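Local coordinates for bifunctional protein PutA (Bdellovibrio bacteriovorus, PDB 5UR2) that probably carries out both steps of proline breakdown, a flavin-dependent dehydrogenation followed by NAD+-dependent oxidation of the resulting glutamate semialdehyde to L-glutamate, at residues 268-273 / 297-302; 301-306 / 332-337; 632-637 / 661-666. All coordinates share one frame; numbering follows the deposited sequence.

In the fold
Chain order sets out the architecture of this bifunctional enzyme. Contact 1 comes first: it brings strand 268-273 beside strand 298-302 and closes a beta-alpha-beta unit over helix 279-293 in the proline dehydrogenase barrel. Contact 2 starts where contact 1 stops, sharing Leu301 and Val302, and returns helix 327-343 to the end of the same strand after an excursion through helix 307-317. Both touch the modified flavin, and their centres lie about 11 Å apart. Contact 3 follows in series, its centre some 60 Å from that of contact 1, and closes another beta-alpha-beta unit in the aldehyde dehydrogenase part. No loop encloses or crosses another.

Contact 1: residues 268-273 / 297-302; sequences FGIVIQ and FWVRLV. With P5F (N-propargylglycine-modified flavin adenine dinucleotide), chain F.
Adjacent parallel strands of the proline dehydrogenase (beta/alpha)8 barrel meet here, and the pair of Gln273 and Val302 at their C-terminal ends lines the flavin pocket, the classic location of a TIM-barrel active site. Five backbone hydrogen bonds join the strands, running from Trp298 N to Phe268 O at one end to Val302 N to Ile272 O (3.0 Å) at the other. The alternation of side chains divides the work between two faces. On the face turned to helix 279-293, Ile272 lies obliquely against two neighbours, its CG1 3.9 Å from Val299 CG1 and its CG2 4.0 Å from Leu301 CD1.

The other face, carrying Val271, Gln273, Arg300 and Val302, serves the cofactor, whose N5 bears the group left by N-propargylglycine. Gln273 and Val302 run side by side in the same direction. With its chain bent at chi2 (141°), Gln273 brings NE2 to within 2.7 Å of flavin O2, with a fairly straight N-H...O angle of 158°; the same nitrogen also bonds to Glu241 O. Val302 sends its branches to different parts of the ligand: CG2 lies 3.2 Å from the ribityl O2', while CG1 approaches the ring system at C9A, 3.9 Å away. Arg300 leaves the strand with CG opposite the backbone N (chi1 176°), and its CD passes 3.8 Å from Val271 CG2. Its guanidinium then comes near flavin C6, held by a salt bridge to Asp239 and a hydrogen bond to Ser196.

The amide donor at O2 would probably help to stabilise negative charge gathering on the N1-C2-O2 side of a reduced flavin, while Arg300, so held, and Val302 pack against the ring system and probably help to position it.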
loop_
_atom_site.group_PDB
_atom_site.type_symbol
_atom_site.label_atom_id
_atom_site.label_comp_id
_atom_site.label_asym_id
_atom_site.label_seq_id
_atom_site.Cartn_x
_atom_site.Cartn_y
_atom_site.Cartn_z
ATOM N N PHE B 268 47.469 -33.093 23.622
ATOM C CA PHE B 268 46.757 -32.010 22.962
ATOM C C PHE B 268 45.362 -32.517 22.627
ATOM O O PHE B 268 45.190 -33.692 22.289
ATOM C CB PHE B 268 47.455 -31.574 21.668
ATOM C CG PHE B 268 48.794 -30.912 21.871
ATOM C CD1 PHE B 268 48.957 -29.900 22.800
ATOM C CD2 PHE B 268 49.882 -31.285 21.101
ATOM C CE1 PHE B 268 50.189 -29.270 22.955
ATOM C CE2 PHE B 268 51.115 -30.668 21.253
ATOM C CZ PHE B 268 51.270 -29.660 22.181
ATOM N N GLY B 269 44.368 -31.637 22.715
ATOM C CA GLY B 269 43.006 -32.020 22.409
ATOM C C GLY B 269 42.288 -30.954 21.608
ATOM O O GLY B 269 42.610 -29.763 21.671
ATOM N N ILE B 270 41.271 -31.411 20.877
ATOM C CA ILE B 270 40.414 -30.569 20.045
ATOM C C ILE B 270 38.969 -30.950 20.350
ATOM O O ILE B 270 38.667 -32.102 20.698
ATOM C CB ILE B 270 40.746 -30.730 18.529
ATOM C CG1 ILE B 270 39.909 -29.815 17.617
ATOM C CG2 ILE B 270 40.530 -32.161 18.093
ATOM C CD1 ILE B 270 40.245 -28.353 17.636
ATOM N N VAL B 271 38.068 -29.958 20.251
ATOM C CA VAL B 271 36.646 -30.168 20.489
ATOM C C VAL B 271 35.929 -30.439 19.176
ATOM O O VAL B 271 36.161 -29.758 18.170
ATOM C CB VAL B 271 36.025 -28.961 21.212
ATOM C CG1 VAL B 271 34.512 -29.102 21.245
ATOM C CG2 VAL B 271 36.563 -28.869 22.640
ATOM N N ILE B 272 35.020 -31.415 19.197
ATOM C CA ILE B 272 34.086 -31.647 18.107
ATOM C C ILE B 272 32.668 -31.527 18.656
ATOM O O ILE B 272 32.368 -32.060 19.731
ATOM C CB ILE B 272 34.328 -33.024 17.453
ATOM C CG1 ILE B 272 35.641 -33.015 16.652
ATOM C CG2 ILE B 272 33.157 -33.418 16.563
ATOM C CD1 ILE B 272 35.625 -32.073 15.443
ATOM N N GLN B 273 31.798 -30.816 17.912
ATOM C CA GLN B 273 30.416 -30.534 18.317
ATOM C C GLN B 273 29.462 -31.446 17.547
ATOM O O GLN B 273 29.259 -31.271 16.342
ATOM C CB GLN B 273 30.054 -29.069 18.068
ATOM C CG GLN B 273 30.959 -28.068 18.819
ATOM C CD GLN B 273 31.288 -26.841 17.995
ATOM O OE1 GLN B 273 31.538 -26.943 16.792
ATOM N NE2 GLN B 273 31.316 -25.666 18.640
ATOM N N PHE B 297 46.082 -38.140 19.811
ATOM C CA PHE B 297 45.658 -36.931 20.498
ATOM C C PHE B 297 44.214 -37.151 20.940
ATOM O O PHE B 297 43.613 -38.187 20.647
ATOM C CB PHE B 297 45.816 -35.700 19.598
ATOM C CG PHE B 297 44.993 -35.766 18.353
ATOM C CD1 PHE B 297 45.481 -36.381 17.212
ATOM C CD2 PHE B 297 43.712 -35.222 18.326
ATOM C CE1 PHE B 297 44.708 -36.445 16.063
ATOM C CE2 PHE B 297 42.930 -35.295 17.177
ATOM C CZ PHE B 297 43.429 -35.904 16.045
ATOM N N TRP B 298 43.635 -36.162 21.609
ATOM C CA TRP B 298 42.323 -36.302 22.226
ATOM C C TRP B 298 41.247 -35.518 21.475
ATOM O O TRP B 298 41.516 -34.457 20.907
ATOM C CB TRP B 298 42.372 -35.829 23.681
ATOM C CG TRP B 298 43.084 -36.783 24.558
ATOM C CD1 TRP B 298 44.421 -37.030 24.571
ATOM C CD2 TRP B 298 42.505 -37.628 25.557
ATOM N NE1 TRP B 298 44.715 -37.976 25.519
ATOM C CE2 TRP B 298 43.557 -38.363 26.139
ATOM C CE3 TRP B 298 41.201 -37.835 26.018
ATOM C CZ2 TRP B 298 43.350 -39.293 27.156
ATOM C CZ3 TRP B 298 40.995 -38.762 27.034
ATOM C CH2 TRP B 298 42.067 -39.484 27.586
ATOM N N VAL B 299 40.025 -36.057 21.478
ATOM C CA VAL B 299 38.840 -35.352 21.013
ATOM C C VAL B 299 37.889 -35.193 22.191
ATOM O O VAL B 299 37.466 -36.187 22.795
ATOM C CB VAL B 299 38.143 -36.086 19.861
ATOM C CG1 VAL B 299 36.833 -35.388 19.531
ATOM C CG2 VAL B 299 39.030 -36.109 18.652
ATOM N N ARG B 300 37.565 -33.953 22.539
ATOM C CA ARG B 300 36.533 -33.709 23.544
ATOM C C ARG B 300 35.203 -33.587 22.815
ATOM O O ARG B 300 34.954 -32.593 22.123
ATOM C CB ARG B 300 36.814 -32.452 24.363
ATOM C CG ARG B 300 35.698 -32.140 25.348
ATOM C CD ARG B 300 35.774 -30.719 25.837
ATOM N NE ARG B 300 36.982 -30.460 26.616
ATOM C CZ ARG B 300 37.442 -29.236 26.854
ATOM N NH1 ARG B 300 36.792 -28.179 26.354
ATOM N NH2 ARG B 300 38.543 -29.069 27.571
ATOM N N LEU B 301 34.353 -34.593 22.958
ATOM C CA LEU B 301 33.107 -34.637 22.207
ATOM C C LEU B 301 32.026 -33.933 23.025
ATOM O O LEU B 301 31.742 -34.332 24.160
ATOM C CB LEU B 301 32.737 -36.084 21.895
ATOM C CG LEU B 301 31.557 -36.326 20.958
ATOM C CD1 LEU B 301 31.809 -35.767 19.554
ATOM C CD2 LEU B 301 31.243 -37.823 20.911
ATOM N N VAL B 302 31.481 -32.843 22.479
ATOM C CA VAL B 302 30.407 -32.090 23.111
ATOM C C VAL B 302 29.214 -32.119 22.168
ATOM O O VAL B 302 29.302 -32.621 21.052
ATOM C CB VAL B 302 30.811 -30.633 23.437
ATOM C CG1 VAL B 302 32.140 -30.587 24.165
ATOM C CG2 VAL B 302 30.893 -29.782 22.161
HETATM P PA P5F F . 21.678 -32.154 26.551
HETATM O O1A P5F F . 21.557 -33.712 26.456
HETATM O O2A P5F F . 20.556 -31.427 27.105
HETATM O O5B P5F F . 21.840 -31.445 25.233
HETATM C C5B P5F F . 21.606 -30.061 25.006
HETATM C C4B P5F F . 22.217 -29.683 23.648
HETATM O O4B P5F F . 21.488 -30.168 22.546
HETATM C C3B P5F F . 22.379 -28.219 23.361
HETATM O O3B P5F F . 23.459 -27.665 24.010
HETATM C C2B P5F F . 22.531 -28.196 21.893
HETATM O O2B P5F F . 23.841 -28.506 21.565
HETATM C C1B P5F F . 21.644 -29.306 21.453
HETATM N N9A P5F F . 20.331 -28.887 21.032
HETATM C C8A P5F F . 19.385 -28.179 21.761
HETATM N N7A P5F F . 18.294 -28.020 21.002
HETATM C C5A P5F F . 18.481 -28.629 19.759
HETATM C C6A P5F F . 17.722 -28.761 18.598
HETATM N N6A P5F F . 16.398 -28.211 18.521
HETATM N N1A P5F F . 18.219 -29.410 17.528
HETATM C C2A P5F F . 19.456 -29.949 17.553
HETATM N N3A P5F F . 20.235 -29.810 18.664
HETATM C C4A P5F F . 19.792 -29.180 19.760
HETATM N N1 P5F F . 30.263 -26.412 23.416
HETATM C C2 P5F F . 30.907 -25.960 22.207
HETATM O O2 P5F F . 30.120 -25.711 21.105
HETATM N N3 P5F F . 32.327 -25.783 22.146
HETATM C C4 P5F F . 33.164 -26.035 23.262
HETATM O O4 P5F F . 34.545 -25.841 23.133
HETATM C C4X P5F F . 32.485 -26.503 24.543
HETATM N N5 P5F F . 33.229 -26.663 25.790
HETATM C C5X P5F F . 32.597 -27.518 26.814
HETATM C C6 P5F F . 33.443 -28.192 27.846
HETATM C C7 P5F F . 32.850 -29.082 28.776
HETATM C C7M P5F F . 33.718 -29.758 29.815
HETATM C C8 P5F F . 31.447 -29.344 28.733
HETATM C C8M P5F F . 30.782 -30.287 29.703
HETATM C C9 P5F F . 30.639 -28.712 27.758
HETATM C C9A P5F F . 31.255 -27.772 26.779
HETATM N N10 P5F F . 30.420 -27.138 25.756
HETATM C C10 P5F F . 31.093 -26.671 24.577
HETATM C "C1'" P5F F . 28.937 -27.138 25.814
HETATM C "C2'" P5F F . 28.329 -28.431 25.269
HETATM O "O2'" P5F F . 28.549 -28.480 23.911
HETATM C "C3'" P5F F . 26.834 -28.606 25.545
HETATM O "O3'" P5F F . 26.151 -27.586 24.918
HETATM C "C4'" P5F F . 26.443 -28.588 27.015
HETATM O "O4'" P5F F . 27.529 -29.065 27.734
HETATM C "C5'" P5F F . 25.123 -29.307 27.357
HETATM O "O5'" P5F F . 24.925 -30.512 26.645
HETATM P P P5F F . 24.323 -31.884 27.266
HETATM O O1P P5F F . 24.777 -33.248 26.618
HETATM O O2P P5F F . 24.632 -31.657 28.793
HETATM O O3P P5F F . 22.724 -31.540 27.412
HETATM C C21 P5F F . 33.718 -24.110 26.090
HETATM C C22 P5F F . 33.576 -25.446 25.957
HETATM C C23 P5F F . 34.437 -23.270 25.019
#

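Contact 2: residues 301-306 / 332-337. With P5F (N-propargylglycine-modified flavin adenine dinucleotide), chain F.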
loop_
_atom_site.group_PDB
_atom_site.type_symbol
_atom_site.label_atom_id
_atom_site.label_comp_id
_atom_site.label_asym_id
_atom_site.label_seq_id
_atom_site.Cartn_x
_atom_site.Cartn_y
_atom_site.Cartn_z
ATOM N N LEU B 301 34.353 -34.593 22.958
ATOM C CA LEU B 301 33.107 -34.637 22.207
ATOM C C LEU B 301 32.026 -33.933 23.025
ATOM O O LEU B 301 31.742 -34.332 24.160
ATOM C CB LEU B 301 32.737 -36.084 21.895
ATOM C CG LEU B 301 31.557 -36.326 20.958
ATOM C CD1 LEU B 301 31.809 -35.767 19.554
ATOM C CD2 LEU B 301 31.243 -37.823 20.911
ATOM N N VAL B 302 31.481 -32.843 22.479
ATOM C CA VAL B 302 30.407 -32.090 23.111
ATOM C C VAL B 302 29.214 -32.119 22.168
ATOM O O VAL B 302 29.302 -32.621 21.052
ATOM C CB VAL B 302 30.811 -30.633 23.437
ATOM C CG1 VAL B 302 32.140 -30.587 24.165
ATOM C CG2 VAL B 302 30.893 -29.782 22.161
ATOM N N LYS B 303 28.089 -31.569 22.619
ATOM C CA LYS B 303 26.989 -31.396 21.673
ATOM C C LYS B 303 27.104 -30.065 20.927
ATOM O O LYS B 303 27.184 -30.060 19.697
ATOM C CB LYS B 303 25.638 -31.570 22.374
ATOM C CG LYS B 303 25.460 -33.040 22.697
ATOM C CD LYS B 303 24.206 -33.400 23.410
ATOM C CE LYS B 303 24.332 -34.854 23.895
ATOM N NZ LYS B 303 23.209 -35.277 24.751
ATOM N N GLY B 304 27.187 -28.946 21.650
ATOM C CA GLY B 304 27.399 -27.653 21.008
ATOM C C GLY B 304 26.759 -26.488 21.742
ATOM O O GLY B 304 25.644 -26.615 22.252
ATOM N N ALA B 305 27.449 -25.351 21.803
ATOM C CA ALA B 305 27.039 -24.214 22.634
ATOM C C ALA B 305 26.364 -23.077 21.869
ATOM O O ALA B 305 25.912 -22.116 22.500
ATOM C CB ALA B 305 28.255 -23.636 23.383
ATOM N N TYR B 306 26.309 -23.126 20.542
ATOM C CA TYR B 306 25.872 -21.956 19.784
ATOM C C TYR B 306 24.607 -22.232 18.964
ATOM O O TYR B 306 24.438 -21.685 17.872
ATOM C CB TYR B 306 27.008 -21.449 18.888
ATOM C CG TYR B 306 28.335 -21.254 19.617
ATOM C CD1 TYR B 306 28.614 -20.066 20.289
ATOM C CD2 TYR B 306 29.312 -22.251 19.618
ATOM C CE1 TYR B 306 29.823 -19.881 20.963
ATOM C CE2 TYR B 306 30.516 -22.081 20.285
ATOM C CZ TYR B 306 30.772 -20.891 20.953
ATOM O OH TYR B 306 31.964 -20.710 21.621
ATOM N N ALA B 332 21.590 -38.540 18.815
ATOM C CA ALA B 332 21.884 -39.743 18.040
ATOM C C ALA B 332 23.238 -39.632 17.359
ATOM O O ALA B 332 24.006 -40.601 17.322
ATOM C CB ALA B 332 20.785 -40.000 17.003
ATOM N N ASN B 333 23.542 -38.453 16.812
ATOM C CA ASN B 333 24.840 -38.242 16.188
ATOM C C ASN B 333 25.963 -38.294 17.225
ATOM O O ASN B 333 27.059 -38.786 16.934
ATOM C CB ASN B 333 24.843 -36.898 15.454
ATOM C CG ASN B 333 26.062 -36.726 14.596
ATOM O OD1 ASN B 333 26.233 -37.446 13.605
ATOM N ND2 ASN B 333 26.926 -35.789 14.959
ATOM N N TYR B 334 25.709 -37.790 18.440
ATOM C CA TYR B 334 26.704 -37.898 19.507
ATOM C C TYR B 334 27.060 -39.357 19.748
ATOM O O TYR B 334 28.241 -39.727 19.789
ATOM C CB TYR B 334 26.180 -37.257 20.795
ATOM C CG TYR B 334 27.226 -37.083 21.882
ATOM C CD1 TYR B 334 27.712 -38.171 22.606
ATOM C CD2 TYR B 334 27.705 -35.816 22.200
ATOM C CE1 TYR B 334 28.682 -38.006 23.603
ATOM C CE2 TYR B 334 28.652 -35.633 23.182
ATOM C CZ TYR B 334 29.142 -36.729 23.887
ATOM O OH TYR B 334 30.095 -36.515 24.857
ATOM N N GLU B 335 26.043 -40.207 19.895
ATOM C CA GLU B 335 26.314 -41.610 20.179
ATOM C C GLU B 335 27.030 -42.279 19.008
ATOM O O GLU B 335 27.952 -43.076 19.214
ATOM C CB GLU B 335 25.010 -42.322 20.562
ATOM C CG GLU B 335 24.472 -41.832 21.909
ATOM C CD GLU B 335 23.227 -42.559 22.429
ATOM O OE1 GLU B 335 22.899 -43.666 21.965
ATOM O OE2 GLU B 335 22.572 -41.998 23.330
ATOM N N LEU B 336 26.657 -41.930 17.777
ATOM C CA LEU B 336 27.346 -42.475 16.608
ATOM C C LEU B 336 28.820 -42.064 16.604
ATOM O O LEU B 336 29.709 -42.891 16.372
ATOM C CB LEU B 336 26.632 -42.003 15.332
ATOM C CG LEU B 336 27.265 -42.371 13.988
ATOM C CD1 LEU B 336 27.007 -43.870 13.688
ATOM C CD2 LEU B 336 26.765 -41.497 12.849
ATOM N N CYS B 337 29.095 -40.774 16.851
ATOM C CA CYS B 337 30.477 -40.312 16.939
ATOM C C CYS B 337 31.228 -40.997 18.076
ATOM O O CYS B 337 32.390 -41.403 17.914
ATOM C CB CYS B 337 30.513 -38.794 17.122
ATOM S SG CYS B 337 30.016 -37.879 15.643
HETATM P PA P5F F . 21.678 -32.154 26.551
HETATM O O1A P5F F . 21.557 -33.712 26.456
HETATM O O2A P5F F . 20.556 -31.427 27.105
HETATM O O5B P5F F . 21.840 -31.445 25.233
HETATM C C5B P5F F . 21.606 -30.061 25.006
HETATM C C4B P5F F . 22.217 -29.683 23.648
HETATM O O4B P5F F . 21.488 -30.168 22.546
HETATM C C3B P5F F . 22.379 -28.219 23.361
HETATM O O3B P5F F . 23.459 -27.665 24.010
HETATM C C2B P5F F . 22.531 -28.196 21.893
HETATM O O2B P5F F . 23.841 -28.506 21.565
HETATM C C1B P5F F . 21.644 -29.306 21.453
HETATM N N9A P5F F . 20.331 -28.887 21.032
HETATM C C8A P5F F . 19.385 -28.179 21.761
HETATM N N7A P5F F . 18.294 -28.020 21.002
HETATM C C5A P5F F . 18.481 -28.629 19.759
HETATM C C6A P5F F . 17.722 -28.761 18.598
HETATM N N6A P5F F . 16.398 -28.211 18.521
HETATM N N1A P5F F . 18.219 -29.410 17.528
HETATM C C2A P5F F . 19.456 -29.949 17.553
HETATM N N3A P5F F . 20.235 -29.810 18.664
HETATM C C4A P5F F . 19.792 -29.180 19.760
HETATM N N1 P5F F . 30.263 -26.412 23.416
HETATM C C2 P5F F . 30.907 -25.960 22.207
HETATM O O2 P5F F . 30.120 -25.711 21.105
HETATM N N3 P5F F . 32.327 -25.783 22.146
HETATM C C4 P5F F . 33.164 -26.035 23.262
HETATM O O4 P5F F . 34.545 -25.841 23.133
HETATM C C4X P5F F . 32.485 -26.503 24.543
HETATM N N5 P5F F . 33.229 -26.663 25.790
HETATM C C5X P5F F . 32.597 -27.518 26.814
HETATM C C6 P5F F . 33.443 -28.192 27.846
HETATM C C7 P5F F . 32.850 -29.082 28.776
HETATM C C7M P5F F . 33.718 -29.758 29.815
HETATM C C8 P5F F . 31.447 -29.344 28.733
HETATM C C8M P5F F . 30.782 -30.287 29.703
HETATM C C9 P5F F . 30.639 -28.712 27.758
HETATM C C9A P5F F . 31.255 -27.772 26.779
HETATM N N10 P5F F . 30.420 -27.138 25.756
HETATM C C10 P5F F . 31.093 -26.671 24.577
HETATM C "C1'" P5F F . 28.937 -27.138 25.814
HETATM C "C2'" P5F F . 28.329 -28.431 25.269
HETATM O "O2'" P5F F . 28.549 -28.480 23.911
HETATM C "C3'" P5F F . 26.834 -28.606 25.545
HETATM O "O3'" P5F F . 26.151 -27.586 24.918
HETATM C "C4'" P5F F . 26.443 -28.588 27.015
HETATM O "O4'" P5F F . 27.529 -29.065 27.734
HETATM C "C5'" P5F F . 25.123 -29.307 27.357
HETATM O "O5'" P5F F . 24.925 -30.512 26.645
HETATM P P P5F F . 24.323 -31.884 27.266
HETATM O O1P P5F F . 24.777 -33.248 26.618
HETATM O O2P P5F F . 24.632 -31.657 28.793
HETATM O O3P P5F F . 22.724 -31.540 27.412
HETATM C C21 P5F F . 33.718 -24.110 26.090
HETATM C C22 P5F F . 33.576 -25.446 25.957
HETATM C C23 P5F F . 34.437 -23.270 25.019
#
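The ammonium nitrogen of Lys303, whose stem crosses the ring of Tyr334 at about a right angle, is gripped by four groups. NZ donates to O1A of the dinucleotide at 2.8 Å and weakly to O1P at 3.2 Å, forms a salt bridge with Asp331 and bonds to Thr359 OG1. An extended chain beyond CG carries it that far; on the way CG comes 3.6 Å from Tyr334 CD2, whereas any cation-pi attraction from NZ is at most weak.

Tyr334 reaches out from helix 327-343 with CG opposite its backbone N (chi1 -169°). Its hydroxyl donates to Leu301 O over 2.8 Å, from well above the carbonyl plane. Leu301 and Tyr334 slide past each other in opposite senses, and Leu301 CD2 lies over one ring face in a CH-pi contact, 3.8 Å from the centroid. The same methyl lies 4.0 Å from Cys337 CB, one helical turn on.

Past the strand, the backbone itself takes over cofactor binding. Gly304 O accepts from P5F O2B at 2.7 Å, and Ala305 N donates to flavin O2 at 2.8 Å. Lys303 thus probably offsets pyrophosphate charge with Asp331 moderating it, while the buried Tyr334 ties helix 327-343 to the strand end and probably helps to hold the segment from which these ligand-binding groups emerge.

Contact 3: residues 632-637 / 661-666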
loop_
_atom_site.group_PDB
_atom_site.type_symbol
_atom_site.label_atom_id
_atom_site.label_comp_id
_atom_site.label_asym_id
_atom_site.label_seq_id
_atom_site.Cartn_x
_atom_site.Cartn_y
_atom_site.Cartn_z
ATOM N N ARG B 632 5.430 6.959 -16.498
ATOM C CA ARG B 632 5.560 8.410 -16.702
ATOM C C ARG B 632 6.240 8.811 -18.010
ATOM O O ARG B 632 5.806 9.770 -18.648
ATOM C CB ARG B 632 6.322 9.055 -15.532
ATOM C CG ARG B 632 5.728 8.795 -14.153
ATOM C CD ARG B 632 6.289 9.738 -13.062
ATOM N NE ARG B 632 5.655 11.062 -13.105
ATOM C CZ ARG B 632 6.279 12.195 -13.410
ATOM N NH1 ARG B 632 7.575 12.192 -13.684
ATOM N NH2 ARG B 632 5.606 13.343 -13.429
ATOM N N GLY B 633 7.303 8.139 -18.432
ATOM C CA GLY B 633 7.994 8.532 -19.666
ATOM C C GLY B 633 9.484 8.235 -19.568
ATOM O O GLY B 633 9.887 7.301 -18.883
ATOM N N VAL B 634 10.291 9.060 -20.241
ATOM C CA VAL B 634 11.734 8.850 -20.247
ATOM C C VAL B 634 12.302 9.226 -18.886
ATOM O O VAL B 634 12.024 10.313 -18.361
ATOM C CB VAL B 634 12.407 9.655 -21.369
ATOM C CG1 VAL B 634 13.917 9.547 -21.242
ATOM C CG2 VAL B 634 11.962 9.146 -22.766
ATOM N N THR B 635 13.099 8.327 -18.308
ATOM C CA THR B 635 13.694 8.541 -16.995
ATOM C C THR B 635 15.192 8.741 -17.133
ATOM O O THR B 635 15.877 7.888 -17.694
ATOM C CB THR B 635 13.400 7.359 -16.073
ATOM O OG1 THR B 635 11.988 7.294 -15.859
ATOM C CG2 THR B 635 14.117 7.508 -14.729
ATOM N N ALA B 636 15.692 9.849 -16.597
ATOM C CA ALA B 636 17.122 10.116 -16.552
ATOM C C ALA B 636 17.682 9.535 -15.262
ATOM O O ALA B 636 17.189 9.850 -14.179
ATOM C CB ALA B 636 17.397 11.616 -16.630
ATOM N N VAL B 637 18.697 8.680 -15.382
ATOM C CA VAL B 637 19.320 8.009 -14.245
ATOM C C VAL B 637 20.763 8.503 -14.125
ATOM O O VAL B 637 21.590 8.280 -15.022
ATOM C CB VAL B 637 19.261 6.483 -14.402
ATOM C CG1 VAL B 637 20.130 5.799 -13.353
ATOM C CG2 VAL B 637 17.806 6.013 -14.294
ATOM N N THR B 661 11.133 4.226 -20.060
ATOM C CA THR B 661 12.425 3.999 -20.699
ATOM C C THR B 661 13.479 4.847 -19.993
ATOM O O THR B 661 13.160 5.731 -19.191
ATOM C CB THR B 661 12.375 4.290 -22.206
ATOM O OG1 THR B 661 12.011 5.651 -22.438
ATOM C CG2 THR B 661 11.333 3.381 -22.875
ATOM N N VAL B 662 14.748 4.560 -20.283
ATOM C CA VAL B 662 15.855 5.011 -19.444
ATOM C C VAL B 662 17.019 5.503 -20.293
ATOM O O VAL B 662 17.397 4.868 -21.280
ATOM C CB VAL B 662 16.342 3.870 -18.520
ATOM C CG1 VAL B 662 17.612 4.290 -17.798
ATOM C CG2 VAL B 662 15.255 3.477 -17.532
ATOM N N VAL B 663 17.593 6.641 -19.905
ATOM C CA VAL B 663 18.935 7.030 -20.318
ATOM C C VAL B 663 19.772 7.054 -19.047
ATOM O O VAL B 663 19.502 7.853 -18.139
ATOM C CB VAL B 663 18.972 8.393 -21.012
ATOM C CG1 VAL B 663 20.421 8.715 -21.414
ATOM C CG2 VAL B 663 18.030 8.413 -22.213
ATOM N N MET B 664 20.753 6.171 -18.950
ATOM C CA MET B 664 21.584 6.119 -17.757
ATOM C C MET B 664 22.937 6.759 -18.055
ATOM O O MET B 664 23.565 6.465 -19.079
ATOM C CB MET B 664 21.743 4.689 -17.232
ATOM C CG MET B 664 22.360 3.695 -18.201
ATOM S SD MET B 664 22.766 2.176 -17.309
ATOM C CE MET B 664 22.633 0.954 -18.589
ATOM N N LYS B 665 23.345 7.671 -17.169
ATOM C CA LYS B 665 24.600 8.410 -17.218
ATOM C C LYS B 665 25.428 7.974 -16.017
ATOM O O LYS B 665 25.287 8.532 -14.920
ATOM C CB LYS B 665 24.330 9.917 -17.175
ATOM C CG LYS B 665 25.312 10.763 -17.965
ATOM C CD LYS B 665 26.733 10.627 -17.464
ATOM C CE LYS B 665 26.904 11.285 -16.106
ATOM N NZ LYS B 665 28.304 11.187 -15.593
ATOM N N PRO B 666 26.292 6.982 -16.162
ATOM C CA PRO B 666 27.051 6.487 -15.007
ATOM C C PRO B 666 28.154 7.454 -14.604
ATOM O O PRO B 666 28.577 8.324 -15.370
ATOM C CB PRO B 666 27.644 5.168 -15.522
ATOM C CG PRO B 666 27.858 5.454 -17.017
ATOM C CD PRO B 666 26.671 6.315 -17.422
#
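Val637 and Val662 cross obliquely on one face of a parallel strand pair, CG2 of the former meeting CG1 of the latter at 3.9 Å. Each valine puts one methyl opposite its backbone N and the other opposite its carbonyl carbon; the branches that touch are of different kinds, CG2 of Val637 (chi1 170°) being the one opposite the carbonyl carbon. On this face, too, Val637 CB lies 4.2 Å from Met664 CB, after which the extended methionine chain leads away from its partner strand.

The reverse face carries Val634, Ala636, Thr661 and Val663. Val634 and Thr661 also meet at a slant, with Val634 CG2 3.5 Å from Thr661 OG1. That hydroxyl sits between the backbone N and the carbonyl carbon (chi1 60°), and its polar need is met by Ala542 O. Farther along, Val634 CG1 and Val663 CG2 make a looser contact at 4.4 Å.

Four backbone hydrogen bonds hold the register that brings these side chains together, beginning with Thr635 N to Thr661 O and ending with Lys665 N to Val637 O at 2.8 Å, which is almost straight at 178°.

The pair closes a beta-alpha-beta crossover within the aldehyde dehydrogenase part, where Val637 lies about 12 Å, side chain to side chain, from the predicted active-site residue Glu746. Helix 646-657 packs on Thr635, Val637 and Val662, and helix 532-549 on Val634 and Thr661 across the sheet. Strand 711-717 continues the sheet beyond 634-637, while strand 691-693 flanks 661-665 and, with helix 671-684, receives Met664.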